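Local structure of GTN Reductase (Agrobacterium tumefaciens, 4JIQ) at residues N181-E186 and P236-F241; L24-S29 and E361-Y366; G64-P69 and Y129-D134. The protein binds flavin mononucleotide and probably works as an NAD(P)H-dependent reductase of the Old Yellow Enzyme type. One frame throughout, in Å; residues are numbered along the deposited sequence.

Contact 1. Residues N181-E186 and P236-F241; sequences NGYLIE and PANDIF. With 1L5 ([(1E)-1-nitroprop-1-en-2-yl]benzene), chain C; FMN (flavin mononucleotide), chain B.
The backbones of N181-E186 and P236-F241 run closest at N181 with A237 and at G182 with N238, their CA atoms 5.2 and 5.5 Å apart. N238 supplies the direct bond between them: its ND2 reaches N181 O at 3.1 Å, nearly head-on to the carbonyl (C=O...N angle 171°), and the acceptor lies in the plane of the amide. A water donates to G182 O and N238 O, so the successive carbonyls of N181 and G182 are each tied to N238, the second through water. With CG anti to its own carbonyl carbon (chi1 -66°), N238 also brings ND2 within 3.5 Å of Y183 CZ, approaching the ring obliquely with amide and ring planes 57° apart. The phenol group itself bonds to Y65, and W99 meets the ring edge-to-face. Behind this polar seam, I240 folds its CD1 onto G182 CA at 3.4 Å and against E186 CB at 3.9 Å. G182 turns the chain at positive phi, and its bare CA lets the A237 carbonyl and I240 CD1 come close. E186 OE2 accepts a weak bond from G182 N within the turn. N181 faces the bound nitroalkene: its ND2 lies beside nitro oxygen O1, though the modelled separation is too short to be relied on, while its OD1 is bonded to T271. Y183 presents its edge to the same nitro group, CE2 lying 3.0 Å from 1L5 O. Y183 is the N-cap residue of helix 184-189, and both segments follow strands at the mouth of the parallel eight-stranded barrel. The arrangement is consistent with the substrate pocket over the flavin in a TIM-barrel enzyme of the Old Yellow Enzyme type.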
loop_
_atom_site.group_PDB
_atom_site.type_symbol
_atom_site.label_atom_id
_atom_site.label_comp_id
_atom_site.label_asym_id
_atom_site.label_seq_id
_atom_site.Cartn_x
_atom_site.Cartn_y
_atom_site.Cartn_z
ATOM N N ASN A 181 4.167 -5.182 4.195
ATOM C CA ASN A 181 3.741 -6.559 3.901
ATOM C C ASN A 181 4.764 -7.438 3.191
ATOM O O ASN A 181 4.407 -8.318 2.406
ATOM C CB ASN A 181 2.417 -6.561 3.133
ATOM C CG ASN A 181 1.324 -5.816 3.873
ATOM O OD1 ASN A 181 1.422 -5.588 5.082
ATOM N ND2 ASN A 181 0.277 -5.439 3.158
ATOM N N GLY A 182 6.041 -7.199 3.471
ATOM C CA GLY A 182 7.102 -8.100 3.044
ATOM C C GLY A 182 7.473 -8.029 1.573
ATOM O O GLY A 182 7.928 -9.019 1.003
ATOM N N TYR A 183 7.299 -6.864 0.960
ATOM C CA TYR A 183 7.638 -6.705 -0.448
ATOM C C TYR A 183 9.015 -6.076 -0.622
ATOM O O TYR A 183 9.779 -6.024 0.340
ATOM C CB TYR A 183 6.532 -5.945 -1.187
ATOM C CG TYR A 183 5.254 -6.744 -1.268
ATOM C CD1 TYR A 183 5.187 -7.895 -2.044
ATOM C CD2 TYR A 183 4.123 -6.367 -0.557
ATOM C CE1 TYR A 183 4.028 -8.641 -2.122
ATOM C CE2 TYR A 183 2.954 -7.113 -0.630
ATOM C CZ TYR A 183 2.915 -8.248 -1.414
ATOM O OH TYR A 183 1.760 -8.993 -1.494
ATOM N N LEU A 184 9.319 -5.602 -1.832
ATOM C CA LEU A 184 10.685 -5.200 -2.192
ATOM C C LEU A 184 11.398 -4.304 -1.172
ATOM O O LEU A 184 12.501 -4.621 -0.728
ATOM C CB LEU A 184 10.739 -4.551 -3.575
ATOM C CG LEU A 184 12.156 -4.161 -4.009
ATOM C CD1 LEU A 184 13.047 -5.395 -4.123
ATOM C CD2 LEU A 184 12.150 -3.379 -5.309
ATOM N N ILE A 185 10.764 -3.201 -0.792
ATOM C CA ILE A 185 11.346 -2.298 0.200
ATOM C C ILE A 185 11.494 -2.975 1.565
ATOM O O ILE A 185 12.519 -2.823 2.232
ATOM C CB ILE A 185 10.531 -0.996 0.337
ATOM C CG1 ILE A 185 10.434 -0.291 -1.019
ATOM C CG2 ILE A 185 11.158 -0.074 1.371
ATOM C CD1 ILE A 185 9.577 0.950 -1.007
ATOM N N GLU A 186 10.479 -3.734 1.967
ATOM C CA GLU A 186 10.547 -4.491 3.215
ATOM C C GLU A 186 11.670 -5.515 3.183
ATOM O O GLU A 186 12.292 -5.801 4.207
ATOM C CB GLU A 186 9.221 -5.193 3.502
ATOM C CG GLU A 186 8.188 -4.314 4.171
ATOM C CD GLU A 186 7.662 -4.909 5.465
ATOM O OE1 GLU A 186 7.288 -4.128 6.367
ATOM O OE2 GLU A 186 7.617 -6.154 5.582
ATOM N N PRO A 236 4.154 -10.409 9.503
ATOM C CA PRO A 236 4.916 -11.599 9.122
ATOM C C PRO A 236 4.622 -12.008 7.681
ATOM O O PRO A 236 5.072 -13.064 7.239
ATOM C CB PRO A 236 4.373 -12.652 10.082
ATOM C CG PRO A 236 2.929 -12.275 10.232
ATOM C CD PRO A 236 2.858 -10.763 10.109
ATOM N N ALA A 237 3.880 -11.168 6.965
ATOM C CA ALA A 237 3.421 -11.480 5.614
ATOM C C ALA A 237 4.547 -11.823 4.641
ATOM O O ALA A 237 5.592 -11.172 4.626
ATOM C CB ALA A 237 2.583 -10.331 5.065
ATOM N N ASN A 238 4.311 -12.853 3.836
ATOM C CA ASN A 238 5.249 -13.286 2.803
ATOM C C ASN A 238 6.637 -13.677 3.313
ATOM O O ASN A 238 7.655 -13.217 2.784
ATOM C CB ASN A 238 5.358 -12.236 1.694
ATOM C CG ASN A 238 4.068 -12.076 0.915
ATOM O OD1 ASN A 238 3.477 -13.053 0.458
ATOM N ND2 ASN A 238 3.620 -10.836 0.767
ATOM N N ASP A 239 6.660 -14.516 4.347
ATOM C CA ASP A 239 7.875 -15.198 4.802
ATOM C C ASP A 239 8.958 -14.275 5.365
ATOM O O ASP A 239 10.116 -14.679 5.491
ATOM C CB ASP A 239 8.453 -16.057 3.672
ATOM C CG ASP A 239 9.112 -17.321 4.178
ATOM O OD1 ASP A 239 8.701 -17.813 5.249
ATOM O OD2 ASP A 239 10.033 -17.826 3.503
ATOM N N ILE A 240 8.579 -13.049 5.713
ATOM C CA ILE A 240 9.532 -12.067 6.225
ATOM C C ILE A 240 9.649 -12.103 7.752
ATOM O O ILE A 240 8.654 -12.293 8.453
ATOM C CB ILE A 240 9.181 -10.635 5.733
ATOM C CG1 ILE A 240 9.791 -10.398 4.348
ATOM C CG2 ILE A 240 9.635 -9.572 6.725
ATOM C CD1 ILE A 240 10.210 -8.946 4.073
ATOM N N PHE A 241 10.871 -11.934 8.255
ATOM C CA PHE A 241 11.113 -11.843 9.694
ATOM C C PHE A 241 12.097 -10.727 10.058
ATOM O O PHE A 241 13.086 -10.505 9.358
ATOM C CB PHE A 241 11.618 -13.185 10.235
ATOM C CG PHE A 241 12.071 -13.132 11.670
ATOM C CD1 PHE A 241 11.151 -13.188 12.704
ATOM C CD2 PHE A 241 13.419 -13.040 11.984
ATOM C CE1 PHE A 241 11.565 -13.146 14.027
ATOM C CE2 PHE A 241 13.841 -12.998 13.303
ATOM C CZ PHE A 241 12.912 -13.053 14.326
HETATM C C1 1L5 C . -1.640 -8.058 -1.264
HETATM C C2 1L5 C . -2.160 -9.403 -1.694
HETATM C C3 1L5 C . -2.493 -10.353 -0.731
HETATM C C4 1L5 C . -2.978 -11.610 -1.094
HETATM C C5 1L5 C . -3.148 -11.926 -2.431
HETATM C C6 1L5 C . -2.826 -10.972 -3.390
HETATM C C7 1L5 C . -2.341 -9.718 -3.029
HETATM C C8 1L5 C . -1.199 -7.930 -0.011
HETATM O O1 1L5 C . -1.189 -6.563 1.610
HETATM N N 1L5 C . -0.769 -6.859 0.508
HETATM O O 1L5 C . 0.176 -5.999 -0.068
HETATM C C 1L5 C . -1.589 -6.885 -2.196
HETATM N N1 FMN B . -2.616 -3.959 1.832
HETATM C C2 FMN B . -1.816 -3.194 1.003
HETATM O O2 FMN B . -0.964 -2.441 1.478
HETATM N N3 FMN B . -1.967 -3.271 -0.366
HETATM C C4 FMN B . -2.913 -4.110 -0.917
HETATM O O4 FMN B . -3.034 -4.159 -2.145
HETATM C C4A FMN B . -3.707 -4.898 -0.086
HETATM N N5 FMN B . -4.661 -5.751 -0.598
HETATM C C5A FMN B . -5.550 -6.418 0.223
HETATM C C6 FMN B . -6.583 -7.174 -0.330
HETATM C C7 FMN B . -7.478 -7.837 0.500
HETATM C C7M FMN B . -8.593 -8.638 -0.103
HETATM C C8 FMN B . -7.349 -7.745 1.885
HETATM C C8M FMN B . -8.319 -8.463 2.780
HETATM C C9 FMN B . -6.313 -6.993 2.437
HETATM C C9A FMN B . -5.413 -6.315 1.607
HETATM N N10 FMN B . -4.388 -5.532 2.128
HETATM C C10 FMN B . -3.560 -4.810 1.290
HETATM C "C1'" FMN B . -4.381 -5.133 3.571
HETATM C "C2'" FMN B . -5.442 -4.083 3.871
HETATM O "O2'" FMN B . -5.141 -2.886 3.192
HETATM C "C3'" FMN B . -5.507 -3.790 5.362
HETATM O "O3'" FMN B . -4.206 -3.674 5.883
HETATM C "C4'" FMN B . -6.264 -4.847 6.167
HETATM O "O4'" FMN B . -5.832 -6.167 5.920
HETATM C "C5'" FMN B . -7.761 -4.730 5.901
HETATM O "O5'" FMN B . -8.425 -5.189 7.050
HETATM P P FMN B . -8.897 -4.108 8.132
HETATM O O1P FMN B . -10.104 -3.358 7.631
HETATM O O2P FMN B . -7.769 -3.142 8.394
HETATM O O3P FMN B . -9.258 -4.853 9.389
HETATM O O HOH W 1 9.071 -11.211 1.344
#

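Contact 2. Residues L24-S29 and E361-Y366; sequences LTRNRS and EGYTDY. With FMN (flavin mononucleotide), chain B; 1L5 ([(1E)-1-nitroprop-1-en-2-yl]benzene), chain C.
R28 lies flat on the ring of Y363, guanidinium and ring planes 22° apart and their centres separated by 4.6 Å. Its CD sits over the middle of the same face, 3.7 Å from the ring centroid, a CH-pi contact just 11° off the normal. Bends at chi2 and chi3 turn the arginine back on its own segment, where NE and NH2 both grip R26 O; NH2 arrives on a lone pair, NE from above the carbonyl plane. R26 meets the tyrosine differently. Its guanidinium stands at 76° to the ring and takes Y363 CD1 over one face, NH2 being 3.6 Å from that carbon, while R26 comes to the tyrosine at its ring edge. In its own plane, NH1 bonds G362 O at 2.9 Å, and NH2 reaches Y363 O through a water. Y41 stacks with Y363, whose hydroxyl is bonded to N38. Next door, T25 binds the flavin, its N donating to FMN N5 at 2.9 Å and its OG1 to FMN O4. With R28 on the face, R26 at the edge, and carbonyls and a water taking N-H groups, burying two like charges is probably tolerable, and the C-terminal loop is tied to the flavin-binding segment.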
loop_
_atom_site.group_PDB
_atom_site.type_symbol
_atom_site.label_atom_id
_atom_site.label_comp_id
_atom_site.label_asym_id
_atom_site.label_seq_id
_atom_site.Cartn_x
_atom_site.Cartn_y
_atom_site.Cartn_z
ATOM N N LEU A 24 -6.651 -2.305 -1.391
ATOM C CA LEU A 24 -7.190 -3.661 -1.444
ATOM C C LEU A 24 -7.087 -4.254 -2.842
ATOM O O LEU A 24 -7.857 -3.896 -3.730
ATOM C CB LEU A 24 -8.659 -3.659 -1.018
ATOM C CG LEU A 24 -8.979 -3.148 0.383
ATOM C CD1 LEU A 24 -10.335 -2.470 0.387
ATOM C CD2 LEU A 24 -8.946 -4.299 1.374
ATOM N N THR A 25 -6.141 -5.168 -3.029
ATOM C CA THR A 25 -6.009 -5.897 -4.285
ATOM C C THR A 25 -7.224 -6.792 -4.510
ATOM O O THR A 25 -7.587 -7.575 -3.636
ATOM C CB THR A 25 -4.735 -6.763 -4.287
ATOM O OG1 THR A 25 -3.586 -5.917 -4.406
ATOM C CG2 THR A 25 -4.756 -7.749 -5.448
ATOM N N ARG A 26 -7.852 -6.676 -5.677
ATOM C CA ARG A 26 -9.046 -7.467 -5.974
ATOM C C ARG A 26 -8.830 -8.426 -7.136
ATOM O O ARG A 26 -9.642 -9.327 -7.362
ATOM C CB ARG A 26 -10.243 -6.559 -6.270
ATOM C CG ARG A 26 -10.411 -5.422 -5.281
ATOM C CD ARG A 26 -10.625 -5.959 -3.872
ATOM N NE ARG A 26 -11.670 -6.976 -3.850
ATOM C CZ ARG A 26 -12.963 -6.715 -3.685
ATOM N NH1 ARG A 26 -13.843 -7.708 -3.686
ATOM N NH2 ARG A 26 -13.375 -5.464 -3.520
ATOM N N ASN A 27 -7.735 -8.223 -7.866
ATOM C CA ASN A 27 -7.411 -9.035 -9.035
ATOM C C ASN A 27 -8.519 -9.014 -10.085
ATOM O O ASN A 27 -9.007 -10.065 -10.504
ATOM C CB ASN A 27 -7.096 -10.476 -8.619
ATOM C CG ASN A 27 -5.931 -10.558 -7.656
ATOM O OD1 ASN A 27 -6.117 -10.619 -6.441
ATOM N ND2 ASN A 27 -4.717 -10.548 -8.196
ATOM N N ARG A 28 -8.907 -7.818 -10.515
ATOM C CA ARG A 28 -10.009 -7.687 -11.462
ATOM C C ARG A 28 -9.686 -6.738 -12.612
ATOM O O ARG A 28 -10.578 -6.083 -13.152
ATOM C CB ARG A 28 -11.281 -7.238 -10.732
ATOM C CG ARG A 28 -12.405 -8.255 -10.753
ATOM C CD ARG A 28 -13.262 -8.191 -9.504
ATOM N NE ARG A 28 -12.518 -8.602 -8.320
ATOM C CZ ARG A 28 -13.061 -9.193 -7.261
ATOM N NH1 ARG A 28 -14.362 -9.444 -7.232
ATOM N NH2 ARG A 28 -12.297 -9.534 -6.232
ATOM N N SER A 29 -8.408 -6.671 -12.979
ATOM C CA SER A 29 -7.961 -5.857 -14.108
ATOM C C SER A 29 -7.092 -6.675 -15.060
ATOM O O SER A 29 -5.866 -6.571 -15.030
ATOM C CB SER A 29 -7.189 -4.631 -13.619
ATOM O OG SER A 29 -8.023 -3.771 -12.864
ATOM N N GLU A 361 -19.915 -9.790 -8.845
ATOM C CA GLU A 361 -20.357 -10.377 -7.586
ATOM C C GLU A 361 -19.284 -10.274 -6.507
ATOM O O GLU A 361 -18.150 -10.710 -6.700
ATOM C CB GLU A 361 -20.782 -11.834 -7.777
ATOM C CG GLU A 361 -21.343 -12.476 -6.517
ATOM C CD GLU A 361 -22.156 -13.722 -6.806
ATOM O OE1 GLU A 361 -22.325 -14.058 -7.996
ATOM O OE2 GLU A 361 -22.628 -14.361 -5.842
ATOM N N GLY A 362 -19.654 -9.691 -5.372
ATOM C CA GLY A 362 -18.725 -9.486 -4.276
ATOM C C GLY A 362 -17.765 -8.347 -4.555
ATOM O O GLY A 362 -16.697 -8.258 -3.950
ATOM N N TYR A 363 -18.157 -7.466 -5.469
ATOM C CA TYR A 363 -17.286 -6.391 -5.921
ATOM C C TYR A 363 -18.077 -5.089 -6.063
ATOM O O TYR A 363 -17.897 -4.158 -5.277
ATOM C CB TYR A 363 -16.616 -6.796 -7.240
ATOM C CG TYR A 363 -15.563 -5.839 -7.752
ATOM C CD1 TYR A 363 -14.466 -5.498 -6.972
ATOM C CD2 TYR A 363 -15.652 -5.301 -9.028
ATOM C CE1 TYR A 363 -13.499 -4.626 -7.443
ATOM C CE2 TYR A 363 -14.692 -4.433 -9.508
ATOM C CZ TYR A 363 -13.617 -4.097 -8.712
ATOM O OH TYR A 363 -12.656 -3.230 -9.189
ATOM N N THR A 364 -18.965 -5.034 -7.051
ATOM C CA THR A 364 -19.793 -3.854 -7.273
ATOM C C THR A 364 -21.253 -4.070 -6.870
ATOM O O THR A 364 -22.073 -3.161 -6.992
ATOM C CB THR A 364 -19.767 -3.413 -8.754
ATOM O OG1 THR A 364 -20.155 -4.512 -9.589
ATOM C CG2 THR A 364 -18.379 -2.944 -9.151
ATOM N N ASP A 365 -21.580 -5.268 -6.393
ATOM C CA ASP A 365 -22.973 -5.594 -6.094
ATOM C C ASP A 365 -23.343 -5.486 -4.611
ATOM O O ASP A 365 -24.430 -5.898 -4.210
ATOM C CB ASP A 365 -23.347 -6.974 -6.652
ATOM C CG ASP A 365 -22.655 -8.111 -5.924
ATOM O OD1 ASP A 365 -21.634 -7.862 -5.245
ATOM O OD2 ASP A 365 -23.134 -9.258 -6.039
ATOM N N TYR A 366 -22.441 -4.933 -3.804
ATOM C CA TYR A 366 -22.749 -4.637 -2.405
ATOM C C TYR A 366 -23.696 -3.444 -2.319
ATOM O O TYR A 366 -23.429 -2.390 -2.898
ATOM C CB TYR A 366 -21.476 -4.348 -1.608
ATOM C CG TYR A 366 -20.674 -5.576 -1.247
ATOM C CD1 TYR A 366 -21.027 -6.366 -0.158
ATOM C CD2 TYR A 366 -19.557 -5.940 -1.985
ATOM C CE1 TYR A 366 -20.291 -7.487 0.179
ATOM C CE2 TYR A 366 -18.815 -7.056 -1.655
ATOM C CZ TYR A 366 -19.187 -7.828 -0.574
ATOM O OH TYR A 366 -18.448 -8.941 -0.249
HETATM N N1 FMN B . -2.616 -3.959 1.832
HETATM C C2 FMN B . -1.816 -3.194 1.003
HETATM O O2 FMN B . -0.964 -2.441 1.478
HETATM N N3 FMN B . -1.967 -3.271 -0.366
HETATM C C4 FMN B . -2.913 -4.110 -0.917
HETATM O O4 FMN B . -3.034 -4.159 -2.145
HETATM C C4A FMN B . -3.707 -4.898 -0.086
HETATM N N5 FMN B . -4.661 -5.751 -0.598
HETATM C C5A FMN B . -5.550 -6.418 0.223
HETATM C C6 FMN B . -6.583 -7.174 -0.330
HETATM C C7 FMN B . -7.478 -7.837 0.500
HETATM C C7M FMN B . -8.593 -8.638 -0.103
HETATM C C8 FMN B . -7.349 -7.745 1.885
HETATM C C8M FMN B . -8.319 -8.463 2.780
HETATM C C9 FMN B . -6.313 -6.993 2.437
HETATM C C9A FMN B . -5.413 -6.315 1.607
HETATM N N10 FMN B . -4.388 -5.532 2.128
HETATM C C10 FMN B . -3.560 -4.810 1.290
HETATM C "C1'" FMN B . -4.381 -5.133 3.571
HETATM C "C2'" FMN B . -5.442 -4.083 3.871
HETATM O "O2'" FMN B . -5.141 -2.886 3.192
HETATM C "C3'" FMN B . -5.507 -3.790 5.362
HETATM O "O3'" FMN B . -4.206 -3.674 5.883
HETATM C "C4'" FMN B . -6.264 -4.847 6.167
HETATM O "O4'" FMN B . -5.832 -6.167 5.920
HETATM C "C5'" FMN B . -7.761 -4.730 5.901
HETATM O "O5'" FMN B . -8.425 -5.189 7.050
HETATM P P FMN B . -8.897 -4.108 8.132
HETATM O O1P FMN B . -10.104 -3.358 7.631
HETATM O O2P FMN B . -7.769 -3.142 8.394
HETATM O O3P FMN B . -9.258 -4.853 9.389
HETATM C C1 1L5 C . -1.640 -8.058 -1.264
HETATM C C2 1L5 C . -2.160 -9.403 -1.694
HETATM C C3 1L5 C . -2.493 -10.353 -0.731
HETATM C C4 1L5 C . -2.978 -11.610 -1.094
HETATM C C5 1L5 C . -3.148 -11.926 -2.431
HETATM C C6 1L5 C . -2.826 -10.972 -3.390
HETATM C C7 1L5 C . -2.341 -9.718 -3.029
HETATM C C8 1L5 C . -1.199 -7.930 -0.011
HETATM O O1 1L5 C . -1.189 -6.563 1.610
HETATM N N 1L5 C . -0.769 -6.859 0.508
HETATM O O 1L5 C . 0.176 -5.999 -0.068
HETATM C C 1L5 C . -1.589 -6.885 -2.196
HETATM O O HOH W 2 -16.075 -4.853 -3.114
#

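Contact 3. Residues G64-P69 and Y129-D134; sequences GYADVP and YIINDD. With 1L5 ([(1E)-1-nitroprop-1-en-2-yl]benzene), chain C.
Y65 and Y129 meet through their CD1 atoms, 3.3 Å apart, and together they border the phenyl end of the bound nitroalkene in this TIM-barrel flavoenzyme. The two rings are oblique to one another, planes at 65° and centroids 5.7 Å apart. Y65 offers a face to the ligand: 1L5 C6 sits over the centre of its ring, 3.7 Å above the plane. Y129 offers an edge instead, bringing CE1 to 3.3 Å from 1L5 C5. The phenyl group thus has Y65 on one face and Y129 at its C5-C6 edge. Both tyrosines have CG anti to their own carbonyl carbon, and at Y129 this rotation (chi1 -57°) carries the ring past Y65 CD1 toward the ligand.

One step out, A66 fixes the two backbones. Its N gives Y129 O a weak hydrogen bond, 2.9 Å long but bent to 125° at the hydrogen, and its CB rests 4.0 Å from I131 CB. The methyl group packs against Y129 O and the N and CB of I131. I131 itself lies toward solvent, at the outer end.

Farther out, other loops set the tyrosines in place. The Y65 hydroxyl is held by the tyrosine of the 181-186 loop, the Y356 ring meets the Y129 ring, and N27 bonds A66 O, so the loop after strand 50-57 is held from two directions. The segment 129-134 belongs to the excursion between strands 127-128 and 140-141, where I130 pairs its backbone with A138. At the outer limit of the contact D67 and I131 cross at about a right angle, D67 OD2 lying 3.9 Å from I131 CD1.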
loop_
_atom_site.group_PDB
_atom_site.type_symbol
_atom_site.label_atom_id
_atom_site.label_comp_id
_atom_site.label_asym_id
_atom_site.label_seq_id
_atom_site.Cartn_x
_atom_site.Cartn_y
_atom_site.Cartn_z
ATOM N N GLY A 64 3.470 -9.205 -9.204
ATOM C CA GLY A 64 3.594 -10.444 -8.465
ATOM C C GLY A 64 2.332 -11.284 -8.444
ATOM O O GLY A 64 2.326 -12.361 -7.858
ATOM N N TYR A 65 1.264 -10.791 -9.065
ATOM C CA TYR A 65 0.001 -11.528 -9.135
ATOM C C TYR A 65 -0.714 -11.281 -10.463
ATOM O O TYR A 65 -0.470 -10.278 -11.132
ATOM C CB TYR A 65 -0.917 -11.150 -7.967
ATOM C CG TYR A 65 -0.266 -11.252 -6.606
ATOM C CD1 TYR A 65 -0.215 -12.462 -5.924
ATOM C CD2 TYR A 65 0.305 -10.136 -6.003
ATOM C CE1 TYR A 65 0.384 -12.558 -4.682
ATOM C CE2 TYR A 65 0.905 -10.222 -4.763
ATOM C CZ TYR A 65 0.941 -11.434 -4.105
ATOM O OH TYR A 65 1.539 -11.519 -2.870
ATOM N N ALA A 66 -1.606 -12.193 -10.836
ATOM C CA ALA A 66 -2.350 -12.075 -12.089
ATOM C C ALA A 66 -3.519 -11.090 -11.993
ATOM O O ALA A 66 -4.118 -10.921 -10.928
ATOM C CB ALA A 66 -2.843 -13.443 -12.545
ATOM N N ASP A 67 -3.827 -10.448 -13.120
ATOM C CA ASP A 67 -4.941 -9.501 -13.241
ATOM C C ASP A 67 -4.842 -8.277 -12.333
ATOM O O ASP A 67 -5.858 -7.746 -11.883
ATOM C CB ASP A 67 -6.288 -10.203 -13.037
ATOM C CG ASP A 67 -6.660 -11.093 -14.203
ATOM O OD1 ASP A 67 -5.975 -11.022 -15.245
ATOM O OD2 ASP A 67 -7.642 -11.855 -14.083
ATOM N N VAL A 68 -3.620 -7.827 -12.078
ATOM C CA VAL A 68 -3.396 -6.639 -11.258
ATOM C C VAL A 68 -3.060 -5.421 -12.123
ATOM O O VAL A 68 -2.142 -5.471 -12.939
ATOM C CB VAL A 68 -2.282 -6.885 -10.215
ATOM C CG1 VAL A 68 -1.795 -5.575 -9.610
ATOM C CG2 VAL A 68 -2.781 -7.831 -9.133
ATOM N N PRO A 69 -3.807 -4.320 -11.942
ATOM C CA PRO A 69 -3.618 -3.094 -12.731
ATOM C C PRO A 69 -2.253 -2.452 -12.495
ATOM O O PRO A 69 -1.804 -2.359 -11.352
ATOM C CB PRO A 69 -4.730 -2.172 -12.218
ATOM C CG PRO A 69 -5.023 -2.663 -10.838
ATOM C CD PRO A 69 -4.832 -4.153 -10.895
ATOM N N TYR A 129 -0.964 -15.763 -7.692
ATOM C CA TYR A 129 -2.020 -16.020 -8.663
ATOM C C TYR A 129 -1.423 -16.029 -10.064
ATOM O O TYR A 129 -0.871 -15.027 -10.512
ATOM C CB TYR A 129 -3.097 -14.935 -8.606
ATOM C CG TYR A 129 -3.749 -14.744 -7.257
ATOM C CD1 TYR A 129 -3.146 -13.967 -6.280
ATOM C CD2 TYR A 129 -4.983 -15.316 -6.969
ATOM C CE1 TYR A 129 -3.732 -13.778 -5.053
ATOM C CE2 TYR A 129 -5.583 -15.131 -5.736
ATOM C CZ TYR A 129 -4.950 -14.359 -4.783
ATOM O OH TYR A 129 -5.532 -14.165 -3.553
ATOM N N ILE A 130 -1.537 -17.155 -10.759
ATOM C CA ILE A 130 -1.064 -17.237 -12.138
ATOM C C ILE A 130 -2.191 -17.637 -13.084
ATOM O O ILE A 130 -2.743 -18.731 -12.984
ATOM C CB ILE A 130 0.120 -18.208 -12.280
ATOM C CG1 ILE A 130 1.387 -17.565 -11.722
ATOM C CG2 ILE A 130 0.333 -18.577 -13.739
ATOM C CD1 ILE A 130 2.028 -18.341 -10.613
ATOM N N ILE A 131 -2.532 -16.740 -14.000
ATOM C CA ILE A 131 -3.642 -16.991 -14.907
ATOM C C ILE A 131 -3.278 -18.060 -15.937
ATOM O O ILE A 131 -2.126 -18.161 -16.373
ATOM C CB ILE A 131 -4.138 -15.697 -15.592
ATOM C CG1 ILE A 131 -5.660 -15.590 -15.478
ATOM C CG2 ILE A 131 -3.701 -15.642 -17.048
ATOM C CD1 ILE A 131 -6.154 -15.444 -14.055
ATOM N N ASN A 132 -4.274 -18.861 -16.305
ATOM C CA ASN A 132 -4.068 -20.019 -17.166
ATOM C C ASN A 132 -4.845 -19.896 -18.482
ATOM O O ASN A 132 -5.967 -20.386 -18.599
ATOM C CB ASN A 132 -4.451 -21.297 -16.405
ATOM C CG ASN A 132 -4.175 -22.572 -17.195
ATOM O OD1 ASN A 132 -4.016 -22.551 -18.414
ATOM N ND2 ASN A 132 -4.131 -23.699 -16.491
ATOM N N ASP A 133 -4.218 -19.257 -19.466
ATOM C CA ASP A 133 -4.815 -18.978 -20.776
ATOM C C ASP A 133 -5.942 -17.936 -20.732
ATOM O O ASP A 133 -5.816 -16.862 -21.313
ATOM C CB ASP A 133 -5.301 -20.257 -21.483
ATOM C CG ASP A 133 -4.163 -21.147 -21.955
ATOM O OD1 ASP A 133 -3.115 -20.629 -22.397
ATOM O OD2 ASP A 133 -4.328 -22.384 -21.891
ATOM N N ASP A 134 -7.041 -18.255 -20.055
ATOM C CA ASP A 134 -8.246 -17.410 -20.107
ATOM C C ASP A 134 -8.999 -17.048 -18.803
ATOM O O ASP A 134 -9.413 -15.889 -18.677
ATOM C CB ASP A 134 -9.256 -17.954 -21.132
ATOM C CG ASP A 134 -8.874 -17.640 -22.565
ATOM O OD1 ASP A 134 -9.192 -16.526 -23.035
ATOM O OD2 ASP A 134 -8.282 -18.519 -23.227
HETATM C C1 1L5 C . -1.640 -8.058 -1.264
HETATM C C2 1L5 C . -2.160 -9.403 -1.694
HETATM C C3 1L5 C . -2.493 -10.353 -0.731
HETATM C C4 1L5 C . -2.978 -11.610 -1.094
HETATM C C5 1L5 C . -3.148 -11.926 -2.431
HETATM C C6 1L5 C . -2.826 -10.972 -3.390
HETATM C C7 1L5 C . -2.341 -9.718 -3.029
HETATM C C8 1L5 C . -1.199 -7.930 -0.011
HETATM O O1 1L5 C . -1.189 -6.563 1.610
HETATM N N 1L5 C . -0.769 -6.859 0.508
HETATM O O 1L5 C . 0.176 -5.999 -0.068
HETATM C C 1L5 C . -1.589 -6.885 -2.196
#

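How the contacts relate
Contacts 1 and 2 are buried, whereas contact 3 is partly buried and runs out to solvent at I131. All three touch the nitroalkene, but only contacts 1 and 2 also reach the flavin. Contact 1 joins the loops that follow barrel strands 174-178 and 227-231 through an amide, a water and an isoleucine packed on a glycine; contact 2 sets one arginine on the face and another at the edge of an aromatic ring, with carbonyls as acceptors; contact 3 is mostly aromatic and apolar. Contact 3 touches both others through polar bonds, among them S29 N with D67 O toward contact 2. Contacts 1 and 2 do not touch, their nearest atoms being about 7 Å apart.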